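Thin, isoform D (Drosophila melanogaster, PDB 6XG7) probably acts as a zinc-binding ubiquitin-protein ligase, and is represented here by its NHL-repeat region, a beta-propeller domain suited to binding other proteins. Local coordinates at residues D110-R115 with F139-G144; Q132-G137 with K158-V163; S65-Q70 with G83-G88. One frame throughout, in Å; residues are numbered along the deposited sequence.

Contact 1: residues D110-R115 with F139-G144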
loop_
_atom_site.group_PDB
_atom_site.type_symbol
_atom_site.label_atom_id
_atom_site.label_comp_id
_atom_site.label_asym_id
_atom_site.label_seq_id
_atom_site.Cartn_x
_atom_site.Cartn_y
_atom_site.Cartn_z
ATOM N N ASP A 110 8.031 4.948 -7.869
ATOM C CA ASP A 110 8.309 6.344 -8.202
ATOM C C ASP A 110 7.405 6.731 -9.366
ATOM O O ASP A 110 7.804 6.773 -10.522
ATOM C CB ASP A 110 9.791 6.476 -8.529
ATOM C CG ASP A 110 10.251 7.894 -8.641
ATOM O OD1 ASP A 110 9.444 8.817 -8.381
ATOM O OD2 ASP A 110 11.442 8.084 -8.993
ATOM N N ARG A 111 6.153 7.043 -9.023
ATOM C CA ARG A 111 5.016 7.112 -9.936
ATOM C C ARG A 111 5.325 7.840 -11.243
ATOM O O ARG A 111 5.183 7.263 -12.328
ATOM C CB ARG A 111 3.843 7.774 -9.206
ATOM C CG ARG A 111 2.590 7.960 -10.027
ATOM C CD ARG A 111 1.574 8.797 -9.226
ATOM N NE ARG A 111 0.432 9.243 -10.024
ATOM C CZ ARG A 111 -0.391 10.224 -9.667
ATOM N NH1 ARG A 111 -0.201 10.876 -8.530
ATOM N NH2 ARG A 111 -1.411 10.555 -10.453
ATOM N N TYR A 112 5.688 9.129 -11.165
ATOM C CA TYR A 112 5.819 9.943 -12.378
ATOM C C TYR A 112 7.166 9.772 -13.073
ATOM O O TYR A 112 7.350 10.293 -14.181
ATOM C CB TYR A 112 5.553 11.419 -12.086
ATOM C CG TYR A 112 4.098 11.829 -11.929
ATOM C CD1 TYR A 112 3.054 11.220 -12.635
ATOM C CD2 TYR A 112 3.780 12.883 -11.089
ATOM C CE1 TYR A 112 1.722 11.651 -12.477
ATOM C CE2 TYR A 112 2.483 13.314 -10.929
ATOM C CZ TYR A 112 1.461 12.699 -11.613
ATOM O OH TYR A 112 0.194 13.181 -11.419
ATOM N N ASN A 113 8.093 9.029 -12.480
ATOM C CA ASN A 113 9.270 8.574 -13.195
ATOM C C ASN A 113 9.116 7.158 -13.734
ATOM O O ASN A 113 10.045 6.643 -14.357
ATOM C CB ASN A 113 10.504 8.670 -12.302
ATOM C CG ASN A 113 10.897 10.103 -12.024
ATOM O OD1 ASN A 113 10.864 10.965 -12.919
ATOM N ND2 ASN A 113 11.282 10.373 -10.793
ATOM N N HIS A 114 7.974 6.517 -13.496
ATOM C CA HIS A 114 7.671 5.208 -14.071
ATOM C C HIS A 114 8.796 4.216 -13.809
ATOM O O HIS A 114 9.254 3.492 -14.700
ATOM C CB HIS A 114 7.322 5.322 -15.548
ATOM C CG HIS A 114 6.217 6.293 -15.788
ATOM N ND1 HIS A 114 4.886 5.943 -15.714
ATOM C CD2 HIS A 114 6.250 7.622 -16.048
ATOM C CE1 HIS A 114 4.146 7.014 -15.939
ATOM N NE2 HIS A 114 4.951 8.044 -16.147
ATOM N N ARG A 115 9.198 4.131 -12.544
ATOM C CA ARG A 115 10.284 3.251 -12.145
ATOM C C ARG A 115 10.105 2.871 -10.682
ATOM O O ARG A 115 9.351 3.500 -9.937
ATOM C CB ARG A 115 11.655 3.919 -12.359
ATOM C CG ARG A 115 11.874 5.103 -11.441
ATOM C CD ARG A 115 13.168 5.855 -11.728
ATOM N NE ARG A 115 13.305 7.047 -10.889
ATOM C CZ ARG A 115 14.350 7.869 -10.908
ATOM N NH1 ARG A 115 15.393 7.606 -11.680
ATOM N NH2 ARG A 115 14.344 8.951 -10.136
ATOM N N PHE A 139 6.659 0.457 -17.080
ATOM C CA PHE A 139 5.466 0.787 -16.320
ATOM C C PHE A 139 4.716 1.964 -16.929
ATOM O O PHE A 139 5.286 2.853 -17.572
ATOM C CB PHE A 139 5.802 1.192 -14.880
ATOM C CG PHE A 139 6.624 0.186 -14.126
ATOM C CD1 PHE A 139 6.032 -0.945 -13.622
ATOM C CD2 PHE A 139 7.967 0.375 -13.907
ATOM C CE1 PHE A 139 6.766 -1.885 -12.907
ATOM C CE2 PHE A 139 8.708 -0.550 -13.198
ATOM C CZ PHE A 139 8.092 -1.694 -12.700
ATOM N N ASN A 140 3.425 2.003 -16.638
ATOM C CA ASN A 140 2.635 3.222 -16.795
ATOM C C ASN A 140 1.995 3.486 -15.441
ATOM O O ASN A 140 0.910 2.985 -15.143
ATOM C CB ASN A 140 1.596 3.114 -17.907
ATOM C CG ASN A 140 2.171 3.411 -19.273
ATOM O OD1 ASN A 140 2.753 4.466 -19.496
ATOM N ND2 ASN A 140 1.982 2.486 -20.204
ATOM N N TYR A 141 2.691 4.280 -14.635
ATOM C CA TYR A 141 2.275 4.735 -13.313
ATOM C C TYR A 141 2.319 3.586 -12.315
ATOM O O TYR A 141 1.275 3.096 -11.860
ATOM C CB TYR A 141 0.894 5.403 -13.319
ATOM C CG TYR A 141 0.804 6.488 -14.351
ATOM C CD1 TYR A 141 1.323 7.772 -14.129
ATOM C CD2 TYR A 141 0.216 6.239 -15.575
ATOM C CE1 TYR A 141 1.252 8.762 -15.104
ATOM C CE2 TYR A 141 0.154 7.206 -16.555
ATOM C CZ TYR A 141 0.660 8.458 -16.319
ATOM O OH TYR A 141 0.568 9.388 -17.320
ATOM N N PRO A 142 3.509 3.128 -11.944
ATOM C CA PRO A 142 3.590 2.152 -10.855
ATOM C C PRO A 142 3.075 2.788 -9.579
ATOM O O PRO A 142 3.385 3.940 -9.268
ATOM C CB PRO A 142 5.085 1.843 -10.769
ATOM C CG PRO A 142 5.749 3.106 -11.209
ATOM C CD PRO A 142 4.835 3.684 -12.277
ATOM N N TRP A 143 2.271 2.031 -8.842
ATOM C CA TRP A 143 1.558 2.574 -7.698
ATOM C C TRP A 143 1.913 1.771 -6.447
ATOM O O TRP A 143 2.927 2.048 -5.803
ATOM C CB TRP A 143 0.053 2.655 -7.975
ATOM C CG TRP A 143 -0.639 3.667 -7.090
ATOM C CD1 TRP A 143 -0.915 3.541 -5.755
ATOM C CD2 TRP A 143 -1.103 4.966 -7.465
ATOM N NE1 TRP A 143 -1.519 4.673 -5.283
ATOM C CE2 TRP A 143 -1.650 5.563 -6.306
ATOM C CE3 TRP A 143 -1.110 5.685 -8.658
ATOM C CZ2 TRP A 143 -2.202 6.840 -6.304
ATOM C CZ3 TRP A 143 -1.673 6.964 -8.657
ATOM C CH2 TRP A 143 -2.218 7.516 -7.491
ATOM N N GLY A 144 1.133 0.757 -6.094
ATOM C CA GLY A 144 1.483 -0.060 -4.953
ATOM C C GLY A 144 2.676 -0.957 -5.238
ATOM O O GLY A 144 2.906 -1.405 -6.369
#
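The imidazole of His-114 turns its edge to one face of the Tyr-141 phenol, CE1 standing over that face 3.4 Å from Tyr-141 CD1, in a T-shaped (edge-to-face) pair with planes at 66°. Over one face of the imidazole, near its centre, lies Arg-111 O. Tyr-112 reaches the rim of the Tyr-141 ring, edge meeting edge, with Tyr-112 CD1 3.9 Å from Tyr-141 CE1. The guanidinium of Arg-111 is held between two groups: Tyr-112 OH lies over one face and Trp-143 CZ3 over the opposite one, 3.4 Å from Arg-111 NE. With CG anti to the backbone N (chi1 178°) and the chain extended beyond it, Arg-111 runs alongside Trp-143, whose indole also meets His-190 and Tyr-191 edge-to-face. At the in-plane edge of the Phe-139 ring, CD2 approaches His-114 O at 3.5 Å, while Pro-142 CB covers one face. The proline wedges under the turn, its CD 3.6 Å from Arg-111 O. Pro-142 O is buried here without a hydrogen-bond partner.

One hydrogen bond spans the contact: Tyr-141 N donates to His-114 ND1 over 3.0 Å at 155°, arriving close to the ring plane. Behind the turn, Arg-115 forms a side-on salt bridge to Asp-110 OD2 (NE at 2.9 Å, NH2 beside it), Asn-113 ND2 donates from above the carboxylate plane, and Gln-117 NE2 makes a fourth donor, consistent with a firmly held loop. The contact joins two successive NHL repeats of the propeller. Because ND1 accepts from a backbone N-H, a neutral imidazole with its proton on NE2 is the likely form of His-114, and so many donors on one carboxylate oxygen would probably keep Asp-110 ionised.

Contact 2: residues Q132-G137 with K158-V163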
loop_
_atom_site.group_PDB
_atom_site.type_symbol
_atom_site.label_atom_id
_atom_site.label_comp_id
_atom_site.label_asym_id
_atom_site.label_seq_id
_atom_site.Cartn_x
_atom_site.Cartn_y
_atom_site.Cartn_z
ATOM N N GLN A 132 9.067 4.288 -18.561
ATOM C CA GLN A 132 7.688 4.378 -19.018
ATOM C C GLN A 132 7.458 3.532 -20.267
ATOM O O GLN A 132 8.227 3.605 -21.231
ATOM C CB GLN A 132 7.323 5.840 -19.276
ATOM C CG GLN A 132 5.861 6.048 -19.574
ATOM C CD GLN A 132 5.575 6.055 -21.050
ATOM O OE1 GLN A 132 6.314 6.656 -21.820
ATOM N NE2 GLN A 132 4.505 5.394 -21.455
ATOM N N GLY A 133 6.402 2.725 -20.247
ATOM C CA GLY A 133 6.037 1.940 -21.408
ATOM C C GLY A 133 5.240 0.706 -21.028
ATOM O O GLY A 133 4.750 0.575 -19.907
ATOM N N THR A 134 5.084 -0.180 -22.021
ATOM C CA THR A 134 4.276 -1.383 -21.893
ATOM C C THR A 134 5.075 -2.669 -22.019
ATOM O O THR A 134 4.516 -3.737 -21.753
ATOM C CB THR A 134 3.148 -1.410 -22.943
ATOM O OG1 THR A 134 3.721 -1.279 -24.247
ATOM C CG2 THR A 134 2.127 -0.280 -22.697
ATOM N N ALA A 135 6.339 -2.613 -22.439
ATOM C CA ALA A 135 7.173 -3.809 -22.469
ATOM C C ALA A 135 7.310 -4.390 -21.058
ATOM O O ALA A 135 7.046 -3.726 -20.045
ATOM C CB ALA A 135 8.551 -3.469 -23.043
ATOM N N ASP A 136 7.707 -5.656 -20.997
ATOM C CA ASP A 136 7.998 -6.268 -19.706
ATOM C C ASP A 136 9.067 -5.446 -19.003
ATOM O O ASP A 136 10.087 -5.091 -19.602
ATOM C CB ASP A 136 8.516 -7.691 -19.887
ATOM C CG ASP A 136 7.480 -8.633 -20.428
ATOM O OD1 ASP A 136 6.291 -8.271 -20.524
ATOM O OD2 ASP A 136 7.873 -9.770 -20.754
ATOM N N GLY A 137 8.834 -5.134 -17.732
ATOM C CA GLY A 137 9.774 -4.311 -16.998
ATOM C C GLY A 137 9.608 -2.823 -17.184
ATOM O O GLY A 137 10.376 -2.055 -16.600
ATOM N N LYS A 158 -0.372 0.511 -12.755
ATOM C CA LYS A 158 -1.786 0.876 -12.717
ATOM C C LYS A 158 -2.382 1.003 -14.113
ATOM O O LYS A 158 -3.416 0.394 -14.411
ATOM C CB LYS A 158 -1.961 2.178 -11.934
ATOM C CG LYS A 158 -3.406 2.611 -11.836
ATOM C CD LYS A 158 -3.570 3.826 -10.955
ATOM C CE LYS A 158 -3.186 5.125 -11.647
ATOM N NZ LYS A 158 -4.230 5.638 -12.594
ATOM N N GLU A 159 -1.778 1.823 -14.970
ATOM C CA GLU A 159 -2.383 2.065 -16.278
ATOM C C GLU A 159 -2.085 0.962 -17.283
ATOM O O GLU A 159 -2.625 1.000 -18.389
ATOM C CB GLU A 159 -2.015 3.453 -16.808
ATOM C CG GLU A 159 -2.777 4.561 -16.109
ATOM C CD GLU A 159 -4.269 4.345 -16.151
ATOM O OE1 GLU A 159 -4.809 4.170 -17.264
ATOM O OE2 GLU A 159 -4.877 4.294 -15.055
ATOM N N ASN A 160 -1.269 -0.026 -16.926
ATOM C CA ASN A 160 -1.159 -1.236 -17.729
ATOM C C ASN A 160 -2.038 -2.364 -17.198
ATOM O O ASN A 160 -1.986 -3.479 -17.722
ATOM C CB ASN A 160 0.299 -1.689 -17.830
ATOM C CG ASN A 160 1.146 -0.755 -18.670
ATOM O OD1 ASN A 160 0.658 -0.082 -19.580
ATOM N ND2 ASN A 160 2.429 -0.703 -18.357
ATOM N N HIS A 161 -2.847 -2.094 -16.172
ATOM C CA HIS A 161 -3.841 -3.027 -15.635
ATOM C C HIS A 161 -3.228 -4.391 -15.315
ATOM O O HIS A 161 -3.781 -5.452 -15.597
ATOM C CB HIS A 161 -5.055 -3.110 -16.556
ATOM C CG HIS A 161 -5.611 -1.761 -16.900
ATOM N ND1 HIS A 161 -6.188 -0.934 -15.958
ATOM C CD2 HIS A 161 -5.639 -1.077 -18.068
ATOM C CE1 HIS A 161 -6.568 0.190 -16.537
ATOM N NE2 HIS A 161 -6.241 0.132 -17.816
ATOM N N ARG A 162 -2.077 -4.352 -14.649
ATOM C CA ARG A 162 -1.352 -5.583 -14.391
ATOM C C ARG A 162 -0.497 -5.462 -13.142
ATOM O O ARG A 162 -0.194 -4.367 -12.658
ATOM C CB ARG A 162 -0.473 -5.964 -15.584
ATOM C CG ARG A 162 0.688 -5.002 -15.815
ATOM C CD ARG A 162 1.351 -5.266 -17.140
ATOM N NE ARG A 162 2.491 -4.397 -17.379
ATOM C CZ ARG A 162 3.211 -4.451 -18.493
ATOM N NH1 ARG A 162 2.908 -5.355 -19.418
ATOM N NH2 ARG A 162 4.245 -3.658 -18.679
ATOM N N VAL A 163 -0.078 -6.621 -12.657
ATOM C CA VAL A 163 0.955 -6.765 -11.647
ATOM C C VAL A 163 2.189 -7.296 -12.349
ATOM O O VAL A 163 2.101 -8.238 -13.142
ATOM C CB VAL A 163 0.492 -7.742 -10.549
ATOM C CG1 VAL A 163 1.609 -8.026 -9.577
ATOM C CG2 VAL A 163 -0.707 -7.188 -9.824
HETATM O O HOH W 1 4.545 -6.458 -21.822
#
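Asn-160 and Thr-134 cross at about a right angle: the methyl CG2 of Thr-134 sits 3.5 Å from Asn-160 OD1, while ND2, the other arm of the amide, donates to Gly-133 O at 3.1 Å. That bond is fairly straight (160°), and the carbonyl lies near the amide plane. Asn-160 ND2 also donates to Asp-157 OD2 and Asn-160 OD1 accepts from Asn-140 ND2, so both ends of the amide are engaged. Arg-162 approaches the same loop end-on. Its CG is set between the backbone N and the carbonyl carbon (chi1 68°), and from there the extended chain carries the guanidinium edge to two carbonyls. All its bonds to them are weak: NH2 is 3.1 Å from Thr-134 O and 3.1 Å from Ala-135 O, with NH1 a little farther from Thr-134 O. A water accepts from Arg-162 NH1 and donates to both Thr-134 O and Asp-136 OD1, which also forms a salt bridge with Lys-175. The stronger partner of Arg-162 is Asp-157, through a salt bridge at NE, and NH2 also donates to Lys-138 O. Were Asn-160 an alanine, Gly-133 O and Asn-140 ND2 would probably each lose a partner, and the 132-137 loop could shift more easily. His-161 and Arg-162 both face Asp-157, forming a G1 beta bulge at the turn between strands 153-157 and 162-166 of an NHL propeller blade.

Contact 3: residues S65-Q70 with G83-G88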
loop_
_atom_site.group_PDB
_atom_site.type_symbol
_atom_site.label_atom_id
_atom_site.label_comp_id
_atom_site.label_asym_id
_atom_site.label_seq_id
_atom_site.Cartn_x
_atom_site.Cartn_y
_atom_site.Cartn_z
ATOM N N SER A 65 3.568 14.520 -2.316
ATOM C CA SER A 65 3.762 15.846 -2.900
ATOM C C SER A 65 4.988 16.556 -2.357
ATOM O O SER A 65 5.335 17.629 -2.864
ATOM C CB SER A 65 2.531 16.723 -2.717
ATOM O OG SER A 65 1.475 16.191 -3.484
ATOM N N ASN A 66 5.657 15.980 -1.363
ATOM C CA ASN A 66 6.968 16.447 -0.949
ATOM C C ASN A 66 8.092 15.593 -1.515
ATOM O O ASN A 66 9.259 15.822 -1.187
ATOM C CB ASN A 66 7.053 16.499 0.579
ATOM C CG ASN A 66 6.190 17.598 1.150
ATOM O OD1 ASN A 66 6.094 18.705 0.587
ATOM N ND2 ASN A 66 5.522 17.298 2.235
ATOM N N HIS A 67 7.771 14.612 -2.349
ATOM C CA HIS A 67 8.781 13.844 -3.077
ATOM C C HIS A 67 9.791 13.200 -2.138
ATOM O O HIS A 67 10.991 13.182 -2.412
ATOM C CB HIS A 67 9.456 14.692 -4.149
ATOM C CG HIS A 67 8.481 15.453 -4.970
ATOM N ND1 HIS A 67 7.659 14.852 -5.900
ATOM C CD2 HIS A 67 8.150 16.763 -4.958
ATOM C CE1 HIS A 67 6.885 15.771 -6.445
ATOM N NE2 HIS A 67 7.170 16.939 -5.896
ATOM N N ARG A 68 9.301 12.644 -1.027
ATOM C CA ARG A 68 10.173 12.064 -0.020
ATOM C C ARG A 68 9.448 10.949 0.724
ATOM O O ARG A 68 8.219 10.841 0.698
ATOM C CB ARG A 68 10.617 13.124 0.994
ATOM C CG ARG A 68 9.469 13.626 1.859
ATOM C CD ARG A 68 9.901 14.747 2.787
ATOM N NE ARG A 68 8.745 15.334 3.460
ATOM C CZ ARG A 68 8.829 16.278 4.388
ATOM N NH1 ARG A 68 10.018 16.703 4.799
ATOM N NH2 ARG A 68 7.727 16.809 4.884
ATOM N N VAL A 69 10.240 10.109 1.353
ATOM C CA VAL A 69 9.779 9.148 2.339
ATOM C C VAL A 69 10.133 9.683 3.722
ATOM O O VAL A 69 11.237 10.195 3.929
ATOM C CB VAL A 69 10.446 7.784 2.108
ATOM C CG1 VAL A 69 10.095 6.842 3.244
ATOM C CG2 VAL A 69 10.011 7.183 0.779
ATOM N N GLN A 70 9.191 9.587 4.661
ATOM C CA GLN A 70 9.455 9.897 6.061
ATOM C C GLN A 70 9.276 8.644 6.900
ATOM O O GLN A 70 8.352 7.851 6.666
ATOM C CB GLN A 70 8.559 11.001 6.596
ATOM C CG GLN A 70 8.771 12.323 5.891
ATOM C CD GLN A 70 8.045 13.439 6.603
ATOM O OE1 GLN A 70 8.402 13.799 7.707
ATOM N NE2 GLN A 70 6.986 13.941 6.004
ATOM N N GLY A 83 14.848 11.702 0.132
ATOM C CA GLY A 83 14.231 11.972 -1.147
ATOM C C GLY A 83 14.018 13.457 -1.378
ATOM O O GLY A 83 13.778 14.240 -0.445
ATOM N N GLU A 84 14.109 13.852 -2.645
ATOM C CA GLU A 84 13.757 15.192 -3.091
ATOM C C GLU A 84 13.282 15.072 -4.529
ATOM O O GLU A 84 13.466 14.040 -5.173
ATOM C CB GLU A 84 14.922 16.171 -2.973
ATOM C CG GLU A 84 16.085 15.889 -3.885
ATOM C CD GLU A 84 17.296 16.730 -3.490
ATOM O OE1 GLU A 84 17.873 16.438 -2.419
ATOM O OE2 GLU A 84 17.630 17.703 -4.198
ATOM N N TYR A 85 12.687 16.148 -5.035
ATOM C CA TYR A 85 12.102 16.131 -6.371
ATOM C C TYR A 85 13.156 15.942 -7.455
ATOM O O TYR A 85 14.192 16.614 -7.466
ATOM C CB TYR A 85 11.372 17.444 -6.628
ATOM C CG TYR A 85 10.867 17.555 -8.038
ATOM C CD1 TYR A 85 9.759 16.826 -8.457
ATOM C CD2 TYR A 85 11.508 18.367 -8.961
ATOM C CE1 TYR A 85 9.293 16.924 -9.759
ATOM C CE2 TYR A 85 11.047 18.471 -10.263
ATOM C CZ TYR A 85 9.939 17.743 -10.654
ATOM O OH TYR A 85 9.472 17.831 -11.940
ATOM N N GLY A 86 12.878 15.048 -8.394
ATOM C CA GLY A 86 13.699 14.960 -9.586
ATOM C C GLY A 86 13.585 13.590 -10.221
ATOM O O GLY A 86 12.742 12.786 -9.843
ATOM N N ASN A 87 14.454 13.358 -11.217
ATOM C CA ASN A 87 14.521 12.078 -11.918
ATOM C C ASN A 87 15.886 11.414 -11.798
ATOM O O ASN A 87 16.134 10.406 -12.469
ATOM C CB ASN A 87 14.088 12.197 -13.385
ATOM C CG ASN A 87 14.984 13.096 -14.192
ATOM O OD1 ASN A 87 16.105 13.405 -13.803
ATOM N ND2 ASN A 87 14.491 13.508 -15.348
ATOM N N GLY A 88 16.769 11.936 -10.951
ATOM C CA GLY A 88 18.032 11.291 -10.672
ATOM C C GLY A 88 17.914 10.207 -9.611
ATOM O O GLY A 88 16.843 9.866 -9.108
#
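Asp-63 OD2 is gripped by Arg-68 NE, in a salt bridge, by Asn-66 ND2 and by Gln-70 NE2, while Arg-68 CB rests 3.6 Å from Gly-83 O. A second salt bridge ties Arg-68 NH1 to Glu-81. Gly-83 passes close to the strand opposite: a side chain there would run into His-67 O, which lies 3.2 Å from Gly-83 C. His-67 O is also near Glu-84 N, but at too poor an angle for a hydrogen bond; the Glu-84 backbone pairs instead with Phe-92. Strands 68-72 and 78-85 form a beta hairpin in one blade of the NHL propeller, and His-67 and Arg-68, both facing Asp-63, make a G1 beta bulge where strand 58-63 turns into 68-72. On the 83-88 side, Tyr-85 lies alongside His-67 in an edge-to-face pair with planes at 62°: Tyr-85 CD1 stands over the centre of the imidazole, 3.6 Å from NE2 of His-67, and Ser-65 C lies over the opposite face. A chi1 of 174°, which sets CG opposite the backbone N, turns the phenol of Tyr-85 the same way as the imidazole. His-67 CB adds packing against Tyr-85 CA at 3.7 Å.

How the contacts relate
Contact 3 closes before contact 1 opens, whereas contacts 1 and 2 interleave, since 132-137 falls between 110-115 and 139-144, and 158-163 follows both. The centres of contacts 1 and 2 lie about 9 Å apart, those of 1 and 3 about 13 Å, and those of 2 and 3 about 22 Å, strung along neighbouring blades of the propeller. Contacts 1 and 2 reach the sheet that holds strands 142-147 and 162-166, and touch through Gln-132 and Asn-140. Contact 1 meets contact 3 where Asn-113 and Arg-115 bond to Gly-86 and Gly-88. The turns 65-70, 110-115 and 158-163 each carry an Asn-His-Arg triplet, so one NHL scheme recurs around the domain.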